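Local coordinates for Mlr6093 protein (Mesorhizobium loti, PDB 2QJ8), which probably acts as a zinc-dependent hydrolase of the succinylglutamate desuccinylase/aspartoacylase family, acting on ester bonds or on carbon-nitrogen bonds of linear amides, at residues G27-A32 and S119-D124; P85-L90 and K104-V109; D192-V195 and T201-C204; W95-P100 and L140-P145; D11-G16 and C78-I83. All coordinates share one frame; numbering follows the deposited sequence. Where two conformers were deposited one is given.

Interaction 1: residues G27-A32 and S119-D124; sequences GADCEA and SERIAD
Arg121 reaches out from its helix and grips Asp29 end-on in a salt bridge, NH1 and NH2 both donating to the same carboxylate oxygen. The bond from NH1 to Asp29 OD1 measures 2.9 Å and that from NH2 to Asp29 OD1 3.1 Å. Both lie almost exactly in the guanidinium plane, but the carboxylate is turned 65° from that plane; NH2 meets OD1 nearly along its C-O bond, NH1 on the syn side but out of the carboxylate plane. Asp29 holds its CG between the backbone N and the carbonyl carbon (chi1 56°), which presents OD1 to the arginine while OD2 accepts from the backbone N of Val118. One aspartate thus ties its loop both to the start of the helix and to a side chain further along it. The arginine chain is bent at chi3 (-59°), and the bend lays the guanidinium flat beneath Gly27, whose CA sits 3.4 Å from Arg121 CZ over the centre of the group. A glycine suits this place because, with no side chain, its backbone can rest directly on the face. Other acceptors help fix the rotation of the guanidinium: Pro25 O takes NE, Gly116 O takes NH1, and a water that also bonds Glu31 O accepts from NH2, bridging loop and helix. Cys30 SG lies at packing distance, 3.7 Å from Arg121 NH2. The contact lies at the surface, where the loop between strands 16-24 and 33-42 folds over the first turns of helix 118-129; beside Arg121 on that helix, Ile122 turns to Val24, Leu33 and Leu35 of the same two strands.

Interaction 2: residues P85-L90 and K104-V109; sequences PEINPL and KNLNRV
Asn88, the N-cap of helix 89-94, and its neighbour Ile87 pack against Leu106 inside the catalytic domain, joining the approach to one helix to the long loop that leads to the next, 118-129. Leu106 does the touching with one methyl. Its CG stands anti to the backbone N (chi1 174°), and together with chi2 of 60° this sets CD2 over both partners, 3.7 Å from Ile87 CG1 and 3.8 Å from Asn88 CB. The same methyl lies 3.6 Å from Ile87 O. A branched aliphatic residue fits here, since Ile87 also packs on Ile126 and Leu106 on Ile122, both from helix 118-129, making a buried apolar cluster. The amide of Asn88 serves a different purpose. Its OD1 caps the backbone N of Ala91, while ND2 donates to Thr99 OG1 and to Asn54 O, which hold the amide in a fixed rotation. Asparagine suits the N-cap because it offers an acceptor to the helix and keeps donors for the surrounding loops. A water completes the link, accepting from the backbone N of Leu106 at 3.2 Å and, weakly, from Asn88 ND2 at 3.3 Å.

Interaction 3: residues D192-V195 and T201-C204; sequences DTLV and TFIC
One face of the Phe202 ring carries Leu194 CD2, which stands 3.4 Å above the plane and is offset toward the rim. This is a CH-pi contact between a helix and a strand of the alpha/beta catalytic domain: helix 190-197 turns back through a short connection into strand 201-208, and the two elements face each other across the connection. The methyl lies 3.8 Å from the ring centroid, 28° off the ring normal, and comes nearest to one ring carbon, Leu194 CD2 lying 3.4 Å from Phe202 CD1. Val195 CG2 rests against the stem, 3.8 Å from Phe202 CB, and the two side chains cross at about a right angle. Phe202 holds CG anti to its backbone N (chi1 -180°), and this swings the ring out from the strand and across the helix, where it also touches Met190 and Phe191. Phenylalanine suits the position because its broad face can take a methyl while its remaining surface meets other residues of the same helix. Leucine brings a branch long enough to reach the ring, and the short, branched valine can pack close against the ring's CB. Residues next to Phe202 serve the other side: Thr201 and Ile203 pack on helix 161-172, so this strand is sandwiched between helices. Val137 of strand 136-144, which runs parallel alongside, touches both Leu194 and Phe202. The backbones stay close at this point, with CA of Val195 6.5 Å from CA of Phe202.

Interaction 4: residues W95-P100 and L140-P145; sequences WTRNTP and LHSFGP
Arg97 clasps Ser142 with both terminal nitrogens, each to a different oxygen. NH1 donates to Ser142 OG at 3.2 Å and NH2 to Ser142 O at 3.0 Å, both bonds nearly straight. Both acceptors lie in the guanidinium plane, so the group addresses the serine edge-on. The carbonyl, by contrast, is met from above its own plane, with the NH2 donor 39° out of it. Such a two-pronged, end-on arginine-serine clasp here grips the C-terminal part of a parallel strand in a zinc exopeptidase clan domain. The arginine can span the distance because its chain is extended from CG to NE, with CG anti to the backbone N (chi1 -178°). Serine suits the other end, since its hydroxyl and its carbonyl are close enough together for one guanidinium to take both. Beyond this pair, Arg97 NH1 lies 4.1 Å from Pro145 CD and 4.0 Å from Gly144 CA, looser contacts with the residues that follow Ser142. The backbone of Arg97 is held in turn, its O accepting from His55 ND1, while Ser142 packs on Glu58. Next along the strand, His141 ND1 is bonded to Glu206. The arginine belongs to the loop that follows helix 89-94, and its partner sits near the end of strand 136-144, which lies between the parallel strands 47-52 and 201-208. The contact therefore pins that loop against the central strands of the catalytic domain.

Interaction 5: residues D11-G16 and C78-I83; sequences DLDTPG and CGRIII
Asp11 O, gripped by both Thr14 N and Thr14 OG1, closes the type I beta turn from which Leu12 and Asp13 reach Arg80 and Ile82. Asp13 OD1 and Arg80 NH2 form a salt bridge 2.9 Å long, the carboxylate and guanidinium planes 31° apart. The turn is braced further by an Asx turn, in which Asp13 N donates to Asp11 OD1 at 3.0 Å, so Asp11 holds the fold of the loop with both its backbone and its side chain. Thr14 OG1 stands 3.1 Å from Asp11 O, on the same face of the carbonyl as Thr14 N. Asp13 suits its place because its carboxylate can turn back from the turn toward the strand. Arg80 sets CG anti to its backbone N (chi1 -169°) and then bends at chi3 (-74°), which turns one face of its guanidinium to the backbone of Leu12, whose C lies 3.8 Å above the plane, toward the rim. Leu12 O sits above the same face, 3.5 Å from Arg80 NE, but the angle is poor for a hydrogen bond; its partner is Asn41 ND2. That asparagine comes from strand 33-42, which runs antiparallel to strand 79-84, and Arg80 packs on it as well. The loop before strand 16-24 is thus held against strand 79-84 beside strand 33-42, with a salt bridge and a small apolar patch among the ties. Leu12 and Ile82 make that patch; aliphatic side chains fit there, since they meet each other and Val133. Their side chains cross at about a right angle, with Leu12 CD2 3.8 Å from Ile82 CD1.

From the N terminus, interaction 5 closes the first long loop, holding residues 11-16 against strand 79-84. Interaction 1 starts inside that loop and ends beyond it, so the two cross; it ties the loop after strand 16-24 to helix 118-129. Interaction 2 is nested within interaction 1, and a salt bridge from Lys104 to Glu120 joins them. Interaction 4 crosses both, running from the loop after helix 89-94 to strand 136-144, and Thr99 connects it to Asn88 and Ser119. Interaction 3 follows in series and packs helix 190-197 on strand 201-208, the neighbour of 136-144, where Cys204 touches His141.

Interaction 1: residues G27-A32 and S119-D124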
# COMPACT_ATOMS: atom_id res chain seq x y z
N GLY A 27 21.24 5.16 24.14
CA GLY A 27 20.46 4.88 25.33
C GLY A 27 20.52 3.39 25.56
O GLY A 27 21.34 2.69 24.94
N ALA A 28 19.65 2.92 26.44
CA ALA A 28 19.64 1.54 26.85
C ALA A 28 19.28 0.52 25.78
O ALA A 28 19.63 -0.63 25.94
CB ALA A 28 18.70 1.36 28.07
N ASP A 29 18.59 0.93 24.71
CA ASP A 29 18.12 -0.02 23.66
C ASP A 29 18.85 0.04 22.31
O ASP A 29 18.71 -0.89 21.52
CB ASP A 29 16.59 0.06 23.45
CG ASP A 29 16.12 1.45 23.12
OD1 ASP A 29 16.94 2.37 23.04
OD2 ASP A 29 14.90 1.64 22.97
N CYS A 30 19.56 1.14 22.01
CA CYS A 30 20.37 1.18 20.79
C CYS A 30 21.39 2.33 20.80
O CYS A 30 21.33 3.20 21.66
CB CYS A 30 19.51 1.22 19.52
SG CYS A 30 18.56 2.66 19.39
N GLU A 31 22.29 2.31 19.82
CA GLU A 31 23.35 3.32 19.66
C GLU A 31 22.78 4.66 19.18
O GLU A 31 21.59 4.77 18.91
CB GLU A 31 24.41 2.81 18.67
CG GLU A 31 25.10 1.49 19.05
CD GLU A 31 25.97 1.59 20.29
OE1 GLU A 31 26.52 2.67 20.58
OE2 GLU A 31 26.12 0.54 20.97
N ALA A 32 23.62 5.70 19.13
CA ALA A 32 23.19 7.02 18.68
C ALA A 32 22.67 6.98 17.27
O ALA A 32 23.13 6.16 16.46
CB ALA A 32 24.35 8.06 18.76
N SER A 119 12.36 5.69 20.80
CA SER A 119 11.28 6.61 20.36
C SER A 119 11.19 7.87 21.23
O SER A 119 11.04 8.99 20.71
CB SER A 119 9.92 5.93 20.34
OG SER A 119 9.99 4.73 19.60
N GLU A 120 11.34 7.68 22.53
CA GLU A 120 11.31 8.75 23.53
C GLU A 120 12.51 9.69 23.42
O GLU A 120 12.36 10.90 23.62
CB GLU A 120 11.25 8.16 24.94
CG GLU A 120 10.06 7.25 25.20
CD GLU A 120 10.10 6.72 26.59
OE1 GLU A 120 9.63 7.43 27.50
OE2 GLU A 120 10.59 5.59 26.78
N ARG A 121 13.70 9.14 23.12
CA ARG A 121 14.90 9.97 22.90
C ARG A 121 14.81 10.77 21.60
O ARG A 121 15.28 11.91 21.54
CB ARG A 121 16.20 9.14 22.93
CG ARG A 121 16.42 8.39 24.25
CD ARG A 121 17.87 7.87 24.43
NE ARG A 121 18.28 6.96 23.36
CZ ARG A 121 17.90 5.69 23.22
NH1 ARG A 121 17.07 5.13 24.07
NH2 ARG A 121 18.37 4.97 22.22
N ILE A 122 14.21 10.18 20.55
CA ILE A 122 14.00 10.91 19.29
C ILE A 122 13.07 12.10 19.53
O ILE A 122 13.38 13.22 19.11
CB ILE A 122 13.43 10.02 18.14
CG1 ILE A 122 14.46 8.93 17.76
CG2 ILE A 122 13.07 10.92 16.86
CD1 ILE A 122 13.90 7.78 16.98
N ALA A 123 11.96 11.84 20.23
CA ALA A 123 10.95 12.85 20.56
C ALA A 123 11.58 13.96 21.43
O ALA A 123 11.36 15.14 21.15
CB ALA A 123 9.74 12.21 21.26
N ASP A 124 12.37 13.58 22.43
CA ASP A 124 13.12 14.52 23.27
C ASP A 124 14.10 15.42 22.50
O ASP A 124 14.16 16.60 22.80
CB ASP A 124 13.85 13.75 24.36
CG ASP A 124 14.65 14.65 25.27
OD1 ASP A 124 14.05 15.41 26.05
OD2 ASP A 124 15.88 14.60 25.18
O HOH W 1 19.64 6.58 19.95

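Interaction 2: residues P85-L90 and K104-V109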
# COMPACT_ATOMS: atom_id res chain seq x y z
N PRO A 85 13.09 15.15 6.76
CA PRO A 85 12.26 14.28 5.92
C PRO A 85 11.84 12.94 6.48
O PRO A 85 10.74 12.52 6.15
CB PRO A 85 13.07 14.14 4.59
CG PRO A 85 13.93 15.36 4.58
CD PRO A 85 14.35 15.44 6.04
N GLU A 86 12.66 12.34 7.35
CA GLU A 86 12.35 11.06 8.00
C GLU A 86 12.72 11.16 9.47
O GLU A 86 13.88 10.93 9.84
CB GLU A 86 13.14 9.88 7.40
CG GLU A 86 12.93 9.59 5.94
CD GLU A 86 13.91 10.27 5.02
OE1 GLU A 86 15.15 10.16 5.25
OE2 GLU A 86 13.47 10.86 4.01
N ILE A 87 11.75 11.49 10.32
CA ILE A 87 11.99 11.55 11.75
C ILE A 87 12.13 10.15 12.38
O ILE A 87 12.69 10.04 13.47
CB ILE A 87 10.95 12.42 12.56
CG1 ILE A 87 9.52 11.81 12.55
CG2 ILE A 87 10.99 13.84 12.11
CD1 ILE A 87 8.43 12.59 13.35
N ASN A 88 11.64 9.09 11.72
CA ASN A 88 11.74 7.72 12.26
C ASN A 88 12.45 6.79 11.26
O ASN A 88 11.81 5.90 10.67
CB ASN A 88 10.34 7.20 12.65
CG ASN A 88 10.38 5.98 13.56
OD1 ASN A 88 11.40 5.31 13.68
ND2 ASN A 88 9.25 5.66 14.15
N PRO A 89 13.77 6.99 11.06
CA PRO A 89 14.53 6.14 10.11
C PRO A 89 14.49 4.67 10.40
O PRO A 89 14.53 3.89 9.48
CB PRO A 89 15.97 6.68 10.20
CG PRO A 89 16.04 7.43 11.45
CD PRO A 89 14.66 7.99 11.68
N LEU A 90 14.45 4.29 11.68
CA LEU A 90 14.34 2.90 12.03
C LEU A 90 13.09 2.25 11.43
O LEU A 90 13.18 1.20 10.83
CB LEU A 90 14.33 2.75 13.54
CG LEU A 90 15.62 3.00 14.29
CD1 LEU A 90 15.31 2.95 15.77
CD2 LEU A 90 16.65 1.94 13.92
N LYS A 104 7.01 1.64 19.84
CA LYS A 104 6.25 2.85 20.10
C LYS A 104 6.04 3.71 18.87
O LYS A 104 6.87 3.76 17.95
CB LYS A 104 6.90 3.70 21.22
CG LYS A 104 7.13 2.93 22.53
CD LYS A 104 7.83 3.75 23.64
CE LYS A 104 7.99 2.88 24.88
NZ LYS A 104 8.86 3.47 25.94
N ASN A 105 4.89 4.35 18.86
CA ASN A 105 4.50 5.32 17.85
C ASN A 105 5.11 6.61 18.35
O ASN A 105 4.71 7.16 19.38
CB ASN A 105 2.98 5.37 17.75
CG ASN A 105 2.44 6.45 16.83
OD1 ASN A 105 3.16 7.31 16.29
ND2 ASN A 105 1.15 6.39 16.62
N LEU A 106 6.14 7.04 17.62
CA LEU A 106 6.95 8.20 17.93
C LEU A 106 6.14 9.48 18.19
O LEU A 106 6.47 10.27 19.09
CB LEU A 106 7.97 8.41 16.79
CG LEU A 106 8.86 9.65 16.78
CD1 LEU A 106 9.69 9.66 18.04
CD2 LEU A 106 9.76 9.67 15.52
N ASN A 107 5.10 9.66 17.40
CA ASN A 107 4.19 10.80 17.52
C ASN A 107 3.46 10.81 18.87
O ASN A 107 3.46 11.85 19.53
CB ASN A 107 3.22 10.82 16.33
CG ASN A 107 2.33 12.06 16.31
OD1 ASN A 107 1.39 12.19 17.10
ND2 ASN A 107 2.59 12.95 15.35
N ARG A 108 2.91 9.66 19.30
CA ARG A 108 2.17 9.65 20.58
C ARG A 108 3.04 9.77 21.83
O ARG A 108 2.50 10.11 22.90
CB ARG A 108 1.13 8.51 20.76
CG ARG A 108 1.63 7.10 20.61
CD ARG A 108 0.76 6.03 21.33
NE ARG A 108 0.97 4.69 20.77
CZ ARG A 108 2.04 3.90 20.94
NH1 ARG A 108 3.10 4.27 21.68
NH2 ARG A 108 2.08 2.71 20.32
N VAL A 109 4.36 9.57 21.72
CA VAL A 109 5.25 9.70 22.90
C VAL A 109 5.82 11.11 23.16
O VAL A 109 6.42 11.32 24.20
CB VAL A 109 6.41 8.68 22.87
CG1 VAL A 109 5.86 7.27 22.62
CG2 VAL A 109 7.45 9.07 21.86
O HOH W 2 6.00 5.82 14.66

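Interaction 3: residues D192-V195 and T201-C204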
# COMPACT_ATOMS: atom_id res chain seq x y z
N ASP A 192 -1.05 17.25 21.46
CA ASP A 192 -1.13 17.88 22.78
C ASP A 192 0.03 18.80 23.08
O ASP A 192 -0.14 19.86 23.65
CB ASP A 192 -1.19 16.83 23.89
CG ASP A 192 -2.56 16.19 24.04
OD1 ASP A 192 -3.51 16.58 23.32
OD2 ASP A 192 -2.67 15.27 24.88
N THR A 193 1.22 18.39 22.67
CA THR A 193 2.43 19.18 22.90
C THR A 193 2.43 20.52 22.16
O THR A 193 2.55 21.56 22.77
CB THR A 193 3.71 18.35 22.51
OG1 THR A 193 3.83 17.30 23.47
CG2 THR A 193 4.96 19.21 22.57
N LEU A 194 2.20 20.47 20.86
CA LEU A 194 2.25 21.66 20.02
C LEU A 194 1.05 22.57 20.16
O LEU A 194 1.18 23.79 20.26
CB LEU A 194 2.42 21.28 18.56
CG LEU A 194 3.80 20.82 18.08
CD1 LEU A 194 4.53 20.02 19.11
CD2 LEU A 194 3.58 20.05 16.78
N VAL A 195 -0.12 21.97 20.11
CA VAL A 195 -1.38 22.69 20.21
C VAL A 195 -1.70 23.15 21.63
O VAL A 195 -1.78 24.36 21.89
CB VAL A 195 -2.56 21.83 19.67
CG1 VAL A 195 -3.93 22.57 19.82
CG2 VAL A 195 -2.29 21.44 18.21
N THR A 201 0.61 26.54 15.81
CA THR A 201 -0.14 26.11 14.62
C THR A 201 0.42 24.77 14.22
O THR A 201 1.60 24.65 13.94
CB THR A 201 0.01 27.12 13.50
OG1 THR A 201 -0.55 28.35 13.95
CG2 THR A 201 -0.72 26.64 12.19
N PHE A 202 -0.40 23.72 14.31
CA PHE A 202 0.02 22.38 13.92
C PHE A 202 -0.88 21.93 12.77
O PHE A 202 -2.10 21.86 12.95
CB PHE A 202 -0.10 21.45 15.11
CG PHE A 202 0.31 20.02 14.84
CD1 PHE A 202 1.49 19.72 14.12
CD2 PHE A 202 -0.43 18.97 15.36
CE1 PHE A 202 1.89 18.42 13.89
CE2 PHE A 202 -0.02 17.64 15.14
CZ PHE A 202 1.14 17.37 14.39
N ILE A 203 -0.26 21.64 11.62
CA ILE A 203 -0.95 21.24 10.39
C ILE A 203 -0.49 19.85 9.95
O ILE A 203 0.69 19.56 9.88
CB ILE A 203 -0.80 22.34 9.30
CG1 ILE A 203 -1.58 23.59 9.73
CG2 ILE A 203 -1.34 21.90 7.98
CD1 ILE A 203 -1.39 24.74 8.82
N CYS A 204 -1.48 18.97 9.72
CA CYS A 204 -1.24 17.59 9.35
C CYS A 204 -1.86 17.30 7.98
O CYS A 204 -3.08 17.30 7.85
CB CYS A 204 -1.87 16.74 10.45
SG CYS A 204 -1.43 15.04 10.41

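Interaction 4: residues W95-P100 and L140-P145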
# COMPACT_ATOMS: atom_id res chain seq x y z
N TRP A 95 10.26 -1.11 7.32
CA TRP A 95 8.96 -1.27 6.66
C TRP A 95 7.84 -1.50 7.69
O TRP A 95 6.92 -2.29 7.44
CB TRP A 95 9.04 -2.41 5.62
CG TRP A 95 10.25 -2.26 4.75
CD1 TRP A 95 10.47 -1.25 3.88
CD2 TRP A 95 11.42 -3.11 4.68
NE1 TRP A 95 11.67 -1.39 3.29
CE2 TRP A 95 12.29 -2.52 3.75
CE3 TRP A 95 11.81 -4.29 5.32
CZ2 TRP A 95 13.54 -3.08 3.41
CZ3 TRP A 95 13.06 -4.85 5.00
CH2 TRP A 95 13.90 -4.24 4.05
N THR A 96 7.96 -0.83 8.84
CA THR A 96 7.06 -0.98 9.97
C THR A 96 6.30 0.33 10.20
O THR A 96 6.76 1.41 9.81
CB THR A 96 7.89 -1.37 11.21
OG1 THR A 96 8.82 -2.41 10.87
CG2 THR A 96 7.02 -1.87 12.29
N ARG A 97 5.13 0.25 10.83
CA ARG A 97 4.38 1.46 11.11
C ARG A 97 5.06 2.24 12.22
O ARG A 97 5.26 3.42 12.10
CB ARG A 97 2.95 1.19 11.53
CG ARG A 97 2.20 2.51 11.75
CD ARG A 97 0.76 2.38 11.48
NE ARG A 97 0.11 3.68 11.50
CZ ARG A 97 0.15 4.58 10.51
NH1 ARG A 97 0.85 4.39 9.39
NH2 ARG A 97 -0.50 5.72 10.67
N ASN A 98 5.44 1.54 13.28
CA ASN A 98 6.09 2.18 14.39
C ASN A 98 7.52 1.72 14.58
O ASN A 98 8.02 0.84 13.87
CB ASN A 98 5.18 1.97 15.61
CG ASN A 98 3.84 2.68 15.43
OD1 ASN A 98 3.79 3.84 14.98
ND2 ASN A 98 2.75 1.99 15.70
N THR A 99 8.19 2.35 15.54
CA THR A 99 9.58 2.09 15.80
C THR A 99 9.79 0.59 16.10
O THR A 99 9.20 0.07 17.04
CB THR A 99 10.07 2.95 16.96
OG1 THR A 99 9.70 4.30 16.72
CG2 THR A 99 11.59 2.83 17.16
N PRO A 100 10.61 -0.10 15.28
CA PRO A 100 10.80 -1.52 15.52
C PRO A 100 11.53 -1.90 16.81
O PRO A 100 11.28 -3.00 17.33
CB PRO A 100 11.61 -1.96 14.30
CG PRO A 100 12.32 -0.75 13.85
CD PRO A 100 11.37 0.36 14.10
N LEU A 140 3.85 15.78 7.47
CA LEU A 140 3.46 15.07 6.25
C LEU A 140 3.17 13.65 6.77
O LEU A 140 4.07 12.81 6.90
CB LEU A 140 4.57 15.17 5.21
CG LEU A 140 5.09 16.60 4.96
CD1 LEU A 140 6.23 16.60 3.96
CD2 LEU A 140 3.98 17.60 4.51
N HIS A 141 1.89 13.43 7.08
CA HIS A 141 1.43 12.29 7.90
C HIS A 141 0.89 11.06 7.15
O HIS A 141 0.25 11.17 6.10
CB HIS A 141 0.38 12.82 8.87
CG HIS A 141 -0.13 11.82 9.85
ND1 HIS A 141 -1.36 11.21 9.72
CD2 HIS A 141 0.43 11.30 10.98
CE1 HIS A 141 -1.54 10.37 10.72
NE2 HIS A 141 -0.47 10.40 11.50
N SER A 142 1.22 9.89 7.69
CA SER A 142 0.80 8.66 7.11
C SER A 142 -0.56 8.33 7.64
O SER A 142 -0.69 8.05 8.81
CB SER A 142 1.74 7.53 7.49
OG SER A 142 1.28 6.32 6.93
N PHE A 143 -1.58 8.37 6.80
CA PHE A 143 -2.92 8.01 7.25
C PHE A 143 -2.94 6.48 7.54
O PHE A 143 -3.49 6.05 8.57
CB PHE A 143 -3.95 8.41 6.21
CG PHE A 143 -5.35 8.37 6.72
CD1 PHE A 143 -5.82 9.39 7.55
CD2 PHE A 143 -6.19 7.31 6.41
CE1 PHE A 143 -7.09 9.37 8.03
CE2 PHE A 143 -7.48 7.29 6.91
CZ PHE A 143 -7.92 8.33 7.71
N GLY A 144 -2.31 5.70 6.66
CA GLY A 144 -2.19 4.24 6.80
C GLY A 144 -1.98 3.71 5.39
O GLY A 144 -2.74 4.11 4.51
N PRO A 145 -0.96 2.83 5.13
CA PRO A 145 -0.78 2.30 3.74
C PRO A 145 -1.85 1.30 3.30
O PRO A 145 -1.90 0.91 2.14
CB PRO A 145 0.56 1.57 3.76
CG PRO A 145 1.01 1.56 5.09
CD PRO A 145 0.04 2.24 6.04

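Interaction 5: residues D11-G16 and C78-I83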
# COMPACT_ATOMS: atom_id res chain seq x y z
N ASP A 11 24.78 25.09 13.05
CA ASP A 11 24.17 26.21 13.68
C ASP A 11 22.95 26.67 12.88
O ASP A 11 23.09 27.00 11.72
CB ASP A 11 25.23 27.32 13.76
CG ASP A 11 24.73 28.60 14.41
OD1 ASP A 11 23.64 28.62 15.03
OD2 ASP A 11 25.46 29.59 14.31
N LEU A 12 21.77 26.67 13.52
CA LEU A 12 20.51 27.16 12.89
C LEU A 12 20.56 28.64 12.52
O LEU A 12 19.90 29.05 11.56
CB LEU A 12 19.28 26.92 13.80
CG LEU A 12 18.80 25.50 14.03
CD1 LEU A 12 17.75 25.42 15.19
CD2 LEU A 12 18.27 24.93 12.74
N ASP A 13 21.36 29.43 13.25
CA ASP A 13 21.53 30.85 13.00
C ASP A 13 22.43 31.17 11.82
O ASP A 13 22.59 32.33 11.51
CB ASP A 13 22.06 31.58 14.25
CG ASP A 13 21.09 31.53 15.42
OD1 ASP A 13 19.91 31.15 15.24
OD2 ASP A 13 21.50 31.87 16.55
N THR A 14 23.05 30.16 11.21
CA THR A 14 23.86 30.36 10.04
C THR A 14 22.96 30.89 8.91
O THR A 14 21.92 30.28 8.62
CB THR A 14 24.50 29.05 9.56
OG1 THR A 14 25.47 28.61 10.50
CG2 THR A 14 25.20 29.23 8.28
N PRO A 15 23.34 32.04 8.29
CA PRO A 15 22.53 32.54 7.18
C PRO A 15 22.52 31.61 5.98
O PRO A 15 23.50 30.90 5.74
CB PRO A 15 23.17 33.89 6.86
CG PRO A 15 24.54 33.82 7.39
CD PRO A 15 24.48 32.94 8.57
N GLY A 16 21.43 31.61 5.24
CA GLY A 16 21.27 30.73 4.09
C GLY A 16 20.92 29.28 4.37
O GLY A 16 20.33 28.94 5.41
N CYS A 78 11.77 34.60 2.93
CA CYS A 78 12.13 35.12 4.24
C CYS A 78 11.97 34.05 5.31
O CYS A 78 11.61 32.90 4.99
CB CYS A 78 11.24 36.33 4.58
SG CYS A 78 9.49 35.93 4.80
N GLY A 79 12.27 34.42 6.55
CA GLY A 79 12.10 33.54 7.71
C GLY A 79 13.02 32.35 7.76
O GLY A 79 14.08 32.35 7.14
N ARG A 80 12.61 31.32 8.51
CA ARG A 80 13.38 30.12 8.65
C ARG A 80 12.48 28.88 8.52
O ARG A 80 11.46 28.78 9.17
CB ARG A 80 14.12 30.10 10.00
CG ARG A 80 15.19 28.96 10.09
CD ARG A 80 15.66 28.76 11.53
NE ARG A 80 16.54 29.83 11.95
CZ ARG A 80 16.77 30.23 13.20
NH1 ARG A 80 16.13 29.71 14.26
NH2 ARG A 80 17.64 31.23 13.39
N ILE A 81 12.90 27.95 7.65
CA ILE A 81 12.22 26.67 7.43
C ILE A 81 13.19 25.56 7.73
O ILE A 81 14.28 25.50 7.15
CB ILE A 81 11.68 26.51 5.98
CG1 ILE A 81 10.68 27.62 5.69
CG2 ILE A 81 11.01 25.09 5.85
CD1 ILE A 81 10.18 27.69 4.23
N ILE A 82 12.83 24.71 8.68
CA ILE A 82 13.63 23.56 9.04
C ILE A 82 12.86 22.33 8.51
O ILE A 82 11.64 22.29 8.62
CB ILE A 82 13.83 23.43 10.60
CG1 ILE A 82 14.48 24.69 11.21
CG2 ILE A 82 14.66 22.22 10.91
CD1 ILE A 82 14.49 24.70 12.80
N ILE A 83 13.57 21.37 7.92
CA ILE A 83 12.93 20.14 7.38
C ILE A 83 13.68 18.89 7.82
O ILE A 83 14.92 18.85 7.71
CB ILE A 83 12.84 20.12 5.82
CG1 ILE A 83 12.11 21.35 5.28
CG2 ILE A 83 12.10 18.85 5.33
CD1 ILE A 83 12.11 21.54 3.71